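Local structure of glutathione S-transferase (Rhodospirillum rubrum F11, 4O7H) at residues R14-A19 / A66-L71; R104-P109 / A135-H140; E113-R118 / S209-P214. The protein probably catalyses the conjugation of the glutathione thiol to electrophilic substrates, acting as a dimer of two identical subunits. All blocks are in the same frame, centred on the assembly; numbering follows the deposited sequence.

Contact 1 of 3, residues R14-A19 / A66-L71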
loop_
_atom_site.group_PDB
_atom_site.type_symbol
_atom_site.label_atom_id
_atom_site.label_comp_id
_atom_site.label_asym_id
_atom_site.label_seq_id
_atom_site.Cartn_x
_atom_site.Cartn_y
_atom_site.Cartn_z
ATOM N N ARG A 14 5.211 4.428 12.998
ATOM C CA ARG A 14 5.512 5.820 13.312
ATOM C C ARG A 14 4.382 6.708 12.873
ATOM O O ARG A 14 3.944 7.604 13.618
ATOM C CB ARG A 14 6.836 6.254 12.697
ATOM C CG ARG A 14 8.093 5.656 13.340
ATOM C CD ARG A 14 9.397 6.275 12.784
ATOM N NE ARG A 14 10.500 5.772 13.599
ATOM C CZ ARG A 14 11.533 6.482 14.032
ATOM N NH1 ARG A 14 11.732 7.719 13.634
ATOM N NH2 ARG A 14 12.380 5.916 14.886
ATOM N N LYS A 15 3.917 6.509 11.649
ATOM C CA LYS A 15 2.811 7.310 11.134
ATOM C C LYS A 15 1.575 7.268 12.008
ATOM O O LYS A 15 0.951 8.285 12.288
ATOM C CB LYS A 15 2.462 6.948 9.685
ATOM C CG LYS A 15 1.053 7.425 9.326
ATOM C CD LYS A 15 0.824 7.489 7.875
ATOM C CE LYS A 15 0.885 6.162 7.242
ATOM N NZ LYS A 15 0.562 6.384 5.811
ATOM N N VAL A 16 1.183 6.079 12.464
ATOM C CA VAL A 16 0.017 5.968 13.311
ATOM C C VAL A 16 0.220 6.677 14.666
ATOM O O VAL A 16 -0.669 7.364 15.149
ATOM C CB VAL A 16 -0.409 4.498 13.463
ATOM C CG1 VAL A 16 -1.567 4.370 14.443
ATOM C CG2 VAL A 16 -0.894 3.905 12.123
ATOM N N ARG A 17 1.413 6.579 15.237
ATOM C CA ARG A 17 1.702 7.264 16.449
ATOM C C ARG A 17 1.526 8.788 16.271
ATOM O O ARG A 17 0.941 9.458 17.123
ATOM C CB ARG A 17 3.132 7.018 16.956
ATOM C CG ARG A 17 3.399 5.592 17.380
ATOM C CD ARG A 17 4.758 5.503 18.021
ATOM N NE ARG A 17 4.703 6.028 19.394
ATOM C CZ ARG A 17 5.774 6.045 20.197
ATOM N NH1 ARG A 17 6.947 5.630 19.746
ATOM N NH2 ARG A 17 5.652 6.426 21.467
ATOM N N VAL A 18 2.088 9.326 15.206
ATOM C CA VAL A 18 1.928 10.759 14.905
ATOM C C VAL A 18 0.461 11.111 14.705
ATOM O O VAL A 18 -0.036 12.143 15.245
ATOM C CB VAL A 18 2.820 11.195 13.740
ATOM C CG1 VAL A 18 2.526 12.666 13.361
ATOM C CG2 VAL A 18 4.298 10.948 14.042
ATOM N N ALA A 19 -0.271 10.274 13.973
ATOM C CA ALA A 19 -1.702 10.515 13.717
ATOM C C ALA A 19 -2.533 10.527 15.013
ATOM O O ALA A 19 -3.375 11.387 15.218
ATOM C CB ALA A 19 -2.233 9.467 12.746
ATOM N N ALA A 66 -5.467 0.979 6.874
ATOM C CA ALA A 66 -6.738 0.696 7.503
ATOM C C ALA A 66 -6.924 1.469 8.803
ATOM O O ALA A 66 -7.993 2.012 9.082
ATOM C CB ALA A 66 -6.866 -0.780 7.806
ATOM N N ILE A 67 -5.865 1.534 9.614
ATOM C CA ILE A 67 -5.925 2.308 10.869
ATOM C C ILE A 67 -6.147 3.793 10.592
ATOM O O ILE A 67 -6.997 4.416 11.210
ATOM C CB ILE A 67 -4.669 2.103 11.751
ATOM C CG1 ILE A 67 -4.612 0.650 12.259
ATOM C CG2 ILE A 67 -4.674 3.092 12.885
ATOM C CD1 ILE A 67 -3.239 0.280 12.798
ATOM N N CYS A 68 -5.408 4.359 9.649
ATOM C CA CYS A 68 -5.563 5.779 9.310
ATOM C C CYS A 68 -6.947 6.115 8.806
ATOM O O CYS A 68 -7.555 7.128 9.234
ATOM C CB CYS A 68 -4.479 6.202 8.345
ATOM S SG CYS A 68 -2.835 6.301 9.125
ATOM N N GLU A 69 -7.514 5.255 7.972
ATOM C CA GLU A 69 -8.854 5.530 7.457
ATOM C C GLU A 69 -9.880 5.349 8.577
ATOM O O GLU A 69 -10.817 6.145 8.686
ATOM C CB GLU A 69 -9.177 4.618 6.298
ATOM C CG GLU A 69 -8.297 4.818 5.084
ATOM C CD GLU A 69 -8.571 6.125 4.371
ATOM O OE1 GLU A 69 -9.678 6.676 4.486
ATOM O OE2 GLU A 69 -7.634 6.573 3.705
ATOM N N TYR A 70 -9.673 4.354 9.442
ATOM C CA TYR A 70 -10.528 4.128 10.601
ATOM C C TYR A 70 -10.467 5.352 11.501
ATOM O O TYR A 70 -11.521 5.834 11.981
ATOM C CB TYR A 70 -10.037 2.905 11.365
ATOM C CG TYR A 70 -10.652 2.751 12.733
ATOM C CD1 TYR A 70 -11.885 2.125 12.901
ATOM C CD2 TYR A 70 -9.988 3.226 13.856
ATOM C CE1 TYR A 70 -12.453 1.968 14.191
ATOM C CE2 TYR A 70 -10.567 3.076 15.133
ATOM C CZ TYR A 70 -11.777 2.479 15.281
ATOM O OH TYR A 70 -12.356 2.349 16.568
ATOM N N LEU A 71 -9.284 5.876 11.772
ATOM C CA LEU A 71 -9.188 7.067 12.662
ATOM C C LEU A 71 -9.970 8.254 12.101
ATOM O O LEU A 71 -10.617 8.994 12.868
ATOM C CB LEU A 71 -7.755 7.461 12.984
ATOM C CG LEU A 71 -6.922 6.464 13.765
ATOM C CD1 LEU A 71 -5.496 6.976 13.845
ATOM C CD2 LEU A 71 -7.542 6.169 15.153
#
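Val16 lays both methyls of its branch over CG2 of Ile67, the nearer being CG1 at 3.7 Å, with CG2 at 3.9 Å from the same Ile67 CG2. The two side chains cross at about a right angle, and the closest pair, Val16 CG1 (chi1 175°) and Ile67 CG2, are each the methyl trans to the backbone N of its own residue. One turn on, the pattern repeats more loosely: Ala19 CB meets Leu71 CD1 at 4.2 Å. The sulfur of Cys68 lies 4.3 Å from Val16 CG2. It also rests against the aliphatic chain of Lys15, where CG, CD and CE all pass near it and CD is closest, 4.0 Å from Cys68 SG. No hydrogen bond joins the segments; the contact is apolar and buried. Helices 11-22 and 64-74 run nearly parallel, 14° between the segment axes and 10.4 Å apart, so the gap is filled by side chains rather than backbone. This is the thioredoxin-like N-terminal domain of glutathione S-transferases, in which these two helices pack beside each other on the mixed four-stranded sheet; Val16 also touches Leu4 of strand 3-6. Helix 161-175 of the all-helical domain closes over the seam, its Tyr161 touching both Ala19 and Cys68. The bend of Lys15 at chi3 (65°) carries its ammonium past the sulfur toward that domain, where NZ is held by a salt bridge to Asp99 and a hydrogen bond to Thr165.

Contact 2 of 3, residues R104-P109 / A135-H140; sequences REVTEP and ANVHTH
Glu105 grips the helix opposite at two points, one with its backbone and one with its carboxylate. Its carbonyl O accepts a nearly straight hydrogen bond from Asn136 ND2, 3.1 Å long with 173° at the hydrogen; the oxygen lies in the amide plane of Asn136, while the donor is tilted from the carbonyl plane. Its OE1 accepts a shorter bond, 2.8 Å, from His140 NE2, which arrives on the anti side of the carboxylate and out of its plane. The oxygen sits at the ring edge, near the ring plane, although carboxylate and ring planes are 66° apart. Extended beyond CG, the Glu105 chain spans the distance to the histidine. Val106 packs beside these polar links, its CG2 lying 3.8 Å from Asn136 CB and also near His140 CD2. Its other methyl, CG1, is 4.0 Å from Val137 CB. Helices 85-119 and 127-150 are neighbours in the all-helical C-terminal domain of the glutathione S-transferase fold, and here their segments cross at -131° with axes 8.6 Å apart. The wider pi-type turn at 104-107 and the kink at Pro109 belong to the same region, where the ring nitrogen of Pro109 makes no bond to the preceding turn. In the second shell, Trp97 NE1 hydrogen-bonds to His140 ND1, so both ring nitrogens are engaged and the ring's rotation is fixed; Phe102 meets the ring edge-to-face. Lys101 forms a salt bridge with Glu105 OE2, and the two partners would probably favour a charged carboxylate. Farther out, Ile173 of helix 161-175 packs on Val106.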
loop_
_atom_site.group_PDB
_atom_site.type_symbol
_atom_site.label_atom_id
_atom_site.label_comp_id
_atom_site.label_asym_id
_atom_site.label_seq_id
_atom_site.Cartn_x
_atom_site.Cartn_y
_atom_site.Cartn_z
ATOM N N ARG A 104 9.985 1.665 -1.290
ATOM C CA ARG A 104 10.724 0.638 -2.020
ATOM C C ARG A 104 12.117 1.105 -2.410
ATOM O O ARG A 104 13.052 0.289 -2.424
ATOM C CB ARG A 104 9.921 0.160 -3.267
ATOM C CG ARG A 104 8.686 -0.637 -2.852
ATOM C CD ARG A 104 8.944 -2.018 -2.194
ATOM N NE ARG A 104 9.560 -2.983 -3.131
ATOM C CZ ARG A 104 8.877 -3.720 -4.013
ATOM N NH1 ARG A 104 7.557 -3.645 -4.064
ATOM N NH2 ARG A 104 9.520 -4.538 -4.833
ATOM N N GLU A 105 12.251 2.381 -2.740
ATOM C CA GLU A 105 13.471 2.927 -3.305
ATOM C C GLU A 105 14.475 3.371 -2.241
ATOM O O GLU A 105 15.679 3.471 -2.525
ATOM C CB GLU A 105 13.155 4.116 -4.211
ATOM C CG GLU A 105 12.393 3.724 -5.479
ATOM C CD GLU A 105 12.005 4.872 -6.409
ATOM O OE1 GLU A 105 12.238 6.057 -6.123
ATOM O OE2 GLU A 105 11.463 4.582 -7.512
ATOM N N VAL A 106 13.988 3.679 -1.041
ATOM C CA VAL A 106 14.810 4.303 0.000
ATOM C C VAL A 106 14.666 3.615 1.375
ATOM O O VAL A 106 15.606 3.107 1.972
ATOM C CB VAL A 106 14.467 5.813 0.103
ATOM C CG1 VAL A 106 15.384 6.464 1.131
ATOM C CG2 VAL A 106 14.529 6.565 -1.235
ATOM N N THR A 107 13.460 3.635 1.944
ATOM C CA THR A 107 13.265 3.123 3.272
ATOM C C THR A 107 13.617 1.650 3.461
ATOM O O THR A 107 14.373 1.276 4.380
ATOM C CB THR A 107 11.810 3.327 3.725
ATOM O OG1 THR A 107 11.434 4.677 3.421
ATOM C CG2 THR A 107 11.723 3.098 5.238
ATOM N N GLU A 108 13.091 0.795 2.585
ATOM C CA GLU A 108 13.369 -0.627 2.705
ATOM C C GLU A 108 14.849 -0.937 2.693
ATOM O O GLU A 108 15.307 -1.569 3.623
ATOM C CB GLU A 108 12.672 -1.453 1.627
ATOM C CG GLU A 108 11.255 -1.763 1.986
ATOM C CD GLU A 108 10.564 -2.721 1.018
ATOM O OE1 GLU A 108 11.134 -3.075 -0.022
ATOM O OE2 GLU A 108 9.428 -3.077 1.329
ATOM N N PRO A 109 15.587 -0.488 1.668
ATOM C CA PRO A 109 17.008 -0.848 1.720
ATOM C C PRO A 109 17.771 -0.207 2.889
ATOM O O PRO A 109 18.563 -0.863 3.550
ATOM C CB PRO A 109 17.535 -0.365 0.403
ATOM C CG PRO A 109 16.567 0.646 -0.114
ATOM C CD PRO A 109 15.248 0.131 0.389
ATOM N N ALA A 135 21.167 7.360 -3.232
ATOM C CA ALA A 135 21.003 8.122 -4.470
ATOM C C ALA A 135 19.544 8.502 -4.703
ATOM O O ALA A 135 19.238 9.606 -5.124
ATOM C CB ALA A 135 21.536 7.319 -5.639
ATOM N N ASN A 136 18.648 7.565 -4.407
ATOM C CA ASN A 136 17.224 7.709 -4.688
ATOM C C ASN A 136 16.562 8.716 -3.783
ATOM O O ASN A 136 15.613 9.384 -4.176
ATOM C CB ASN A 136 16.525 6.352 -4.505
ATOM C CG ASN A 136 16.829 5.374 -5.633
ATOM O OD1 ASN A 136 17.215 5.791 -6.720
ATOM N ND2 ASN A 136 16.663 4.121 -5.382
ATOM N N VAL A 137 17.097 8.919 -2.588
ATOM C CA VAL A 137 16.450 9.888 -1.675
ATOM C C VAL A 137 16.529 11.304 -2.251
ATOM O O VAL A 137 15.660 12.116 -2.032
ATOM C CB VAL A 137 16.989 9.827 -0.219
ATOM C CG1 VAL A 137 18.348 10.442 -0.074
ATOM C CG2 VAL A 137 16.010 10.539 0.728
ATOM N N HIS A 138 17.554 11.594 -3.054
ATOM C CA HIS A 138 17.598 12.907 -3.692
ATOM C C HIS A 138 16.356 13.227 -4.579
ATOM O O HIS A 138 15.852 14.335 -4.552
ATOM C CB HIS A 138 18.856 13.022 -4.551
ATOM C CG HIS A 138 20.106 13.219 -3.767
ATOM N ND1 HIS A 138 20.538 14.453 -3.347
ATOM C CD2 HIS A 138 21.024 12.330 -3.331
ATOM C CE1 HIS A 138 21.666 14.319 -2.682
ATOM N NE2 HIS A 138 21.978 13.042 -2.649
ATOM N N THR A 139 15.915 12.280 -5.390
ATOM C CA THR A 139 14.780 12.497 -6.296
ATOM C C THR A 139 13.531 12.817 -5.497
ATOM O O THR A 139 12.753 13.706 -5.847
ATOM C CB THR A 139 14.519 11.243 -7.131
ATOM O OG1 THR A 139 15.766 10.778 -7.696
ATOM C CG2 THR A 139 13.537 11.520 -8.210
ATOM N N HIS A 140 13.369 12.090 -4.393
ATOM C CA HIS A 140 12.230 12.355 -3.496
ATOM C C HIS A 140 12.269 13.686 -2.791
ATOM O O HIS A 140 11.227 14.341 -2.629
ATOM C CB HIS A 140 12.077 11.225 -2.502
ATOM C CG HIS A 140 11.671 9.963 -3.166
ATOM N ND1 HIS A 140 10.349 9.666 -3.434
ATOM C CD2 HIS A 140 12.405 8.946 -3.672
ATOM C CE1 HIS A 140 10.293 8.524 -4.098
ATOM N NE2 HIS A 140 11.525 8.080 -4.277
#

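Contact 3 of 3, residues E113-R118 / S209-P214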
loop_
_atom_site.group_PDB
_atom_site.type_symbol
_atom_site.label_atom_id
_atom_site.label_comp_id
_atom_site.label_asym_id
_atom_site.label_seq_id
_atom_site.Cartn_x
_atom_site.Cartn_y
_atom_site.Cartn_z
ATOM N N GLU A 113 19.283 -2.545 5.930
ATOM C CA GLU A 113 20.734 -2.713 5.900
ATOM C C GLU A 113 21.432 -2.016 7.049
ATOM O O GLU A 113 22.401 -2.551 7.617
ATOM C CB GLU A 113 21.305 -2.251 4.566
ATOM C CG GLU A 113 20.771 -3.006 3.348
ATOM C CD GLU A 113 20.956 -4.505 3.454
ATOM O OE1 GLU A 113 22.011 -4.954 3.982
ATOM O OE2 GLU A 113 20.056 -5.250 3.018
ATOM N N LYS A 114 20.950 -0.844 7.431
ATOM C CA LYS A 114 21.640 -0.061 8.461
ATOM C C LYS A 114 21.049 -0.108 9.843
ATOM O O LYS A 114 21.742 0.191 10.829
ATOM C CB LYS A 114 21.748 1.386 8.004
ATOM C CG LYS A 114 22.602 1.458 6.757
ATOM C CD LYS A 114 22.904 2.863 6.364
ATOM C CE LYS A 114 23.855 3.506 7.344
ATOM N NZ LYS A 114 24.298 4.804 6.776
ATOM N N LEU A 115 19.764 -0.454 9.955
ATOM C CA LEU A 115 19.134 -0.448 11.223
ATOM C C LEU A 115 18.746 -1.849 11.662
ATOM O O LEU A 115 19.177 -2.298 12.737
ATOM C CB LEU A 115 17.923 0.484 11.208
ATOM C CG LEU A 115 18.264 1.919 10.852
ATOM C CD1 LEU A 115 17.018 2.790 10.908
ATOM C CD2 LEU A 115 19.352 2.465 11.785
ATOM N N LEU A 116 17.928 -2.539 10.875
ATOM C CA LEU A 116 17.439 -3.838 11.289
ATOM C C LEU A 116 18.606 -4.815 11.452
ATOM O O LEU A 116 18.644 -5.548 12.418
ATOM C CB LEU A 116 16.400 -4.418 10.305
ATOM C CG LEU A 116 15.889 -5.796 10.782
ATOM C CD1 LEU A 116 15.187 -5.717 12.134
ATOM C CD2 LEU A 116 14.992 -6.449 9.743
ATOM N N LYS A 117 19.562 -4.783 10.534
ATOM C CA LYS A 117 20.631 -5.783 10.599
ATOM C C LYS A 117 21.438 -5.652 11.851
ATOM O O LYS A 117 21.927 -6.656 12.379
ATOM C CB LYS A 117 21.532 -5.725 9.389
ATOM C CG LYS A 117 20.945 -6.500 8.228
ATOM C CD LYS A 117 22.001 -6.970 7.251
ATOM C CE LYS A 117 21.469 -6.860 5.841
ATOM N NZ LYS A 117 22.280 -7.545 4.801
ATOM N N ARG A 118 21.578 -4.430 12.345
ATOM C CA ARG A 118 22.312 -4.217 13.575
ATOM C C ARG A 118 21.488 -4.633 14.779
ATOM O O ARG A 118 22.024 -5.131 15.776
ATOM C CB ARG A 118 22.756 -2.767 13.677
ATOM C CG ARG A 118 23.792 -2.381 12.632
ATOM C CD ARG A 118 24.282 -0.973 12.878
ATOM N NE ARG A 118 24.680 -0.760 14.271
ATOM C CZ ARG A 118 25.010 0.430 14.768
ATOM N NH1 ARG A 118 25.011 1.493 13.984
ATOM N NH2 ARG A 118 25.354 0.554 16.042
ATOM N N SER A 209 17.806 0.364 20.234
ATOM C CA SER A 209 19.080 -0.261 20.573
ATOM C C SER A 209 19.508 -1.229 19.469
ATOM O O SER A 209 18.678 -1.954 18.916
ATOM C CB SER A 209 18.930 -0.990 21.902
ATOM O OG SER A 209 20.124 -1.693 22.207
ATOM N N PRO A 210 20.803 -1.260 19.133
ATOM C CA PRO A 210 21.929 -0.549 19.713
ATOM C C PRO A 210 22.385 0.627 18.845
ATOM O O PRO A 210 23.576 0.983 18.841
ATOM C CB PRO A 210 23.022 -1.621 19.674
ATOM C CG PRO A 210 22.787 -2.280 18.359
ATOM C CD PRO A 210 21.271 -2.297 18.197
ATOM N N ILE A 211 21.478 1.187 18.046
ATOM C CA ILE A 211 21.906 2.219 17.119
ATOM C C ILE A 211 21.745 3.615 17.749
ATOM O O ILE A 211 20.692 3.959 18.280
ATOM C CB ILE A 211 21.138 2.160 15.784
ATOM C CG1 ILE A 211 21.283 0.778 15.132
ATOM C CG2 ILE A 211 21.649 3.220 14.835
ATOM C CD1 ILE A 211 20.045 -0.078 15.219
ATOM N N ARG A 212 22.820 4.386 17.747
ATOM C CA ARG A 212 22.777 5.743 18.291
ATOM C C ARG A 212 22.358 6.625 17.121
ATOM O O ARG A 212 22.951 6.503 16.072
ATOM C CB ARG A 212 24.180 6.141 18.787
ATOM C CG ARG A 212 24.650 5.316 19.986
ATOM N N PRO A 213 21.284 7.440 17.254
ATOM C CA PRO A 213 21.012 8.264 16.077
ATOM C C PRO A 213 22.056 9.373 15.982
ATOM O O PRO A 213 22.840 9.579 16.927
ATOM C CB PRO A 213 19.638 8.883 16.372
ATOM C CG PRO A 213 19.565 8.909 17.842
ATOM C CD PRO A 213 20.310 7.695 18.329
ATOM N N PRO A 214 22.078 10.045 14.843
ATOM C CA PRO A 214 23.029 11.135 14.685
ATOM C C PRO A 214 22.770 12.285 15.602
ATOM O O PRO A 214 21.656 12.459 16.117
ATOM C CB PRO A 214 22.866 11.569 13.226
ATOM C CG PRO A 214 21.676 10.912 12.729
ATOM C CD PRO A 214 21.322 9.785 13.602
#
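Leu115 reaches Ile211 with one branch, CD2 lying 3.9 Å from Ile211 CG2, the two side chains crossing at about a right angle. The backbone of the same residue takes part as well: its O, in the wider pi-type turn 113-116, is 3.4 Å from the Ile211 CD1 methyl. Leu115 also touches Leu9 and Tyr175, which carry the apolar patch beyond the two segments. One turn later, Arg118 spreads its guanidinium over Ile211, with CG1 centred over one face and 3.8 Å from Arg118 CZ. The bend at chi3 (50°) folds the chain over this aliphatic group, and Ile211 CG2 lies near Arg118 NH1. Although Arg118 NH2 comes within 3.3 Å of Pro210 O, the angle is too poor for a hydrogen bond. Pro210, preceded by a cis peptide bond, sets its ring CD 3.8 Å from Arg118 O. With an alanine here instead of Ile211, a gap would probably open beneath the guanidinium and beside Leu115, leaving the arginine freer to swing. The loop is also held by a hydrogen bond between Ile211 O and Tyr175 OH. Here the C-terminal tail, past helix 201-205, folds back onto the end of the long helix 85-119, on the all-helical domain of a glutathione S-transferase, next to where it meets the thioredoxin-like one through Leu9.

How the contacts relate
Contacts 2 and 3 share helix 85-119: 104-109 and 113-118 are successive parts of it, their contact centres 18 Å apart, and their partners alternate along the chain. Contact 1 belongs to the thioredoxin-like domain and closes in sequence before either opens; its centre lies 23 Å from that of contact 2 and 25 Å from that of contact 3, on the opposite side of the chain's centre. Helix 161-175 links all three, touching Ala19 and Cys68, Val106, and Leu115. In this family glutathione binds mainly to the N-terminal domain, facing the helical one; contact 1 lies within that N-terminal domain, whereas contacts 2 and 3 are built on the helical one.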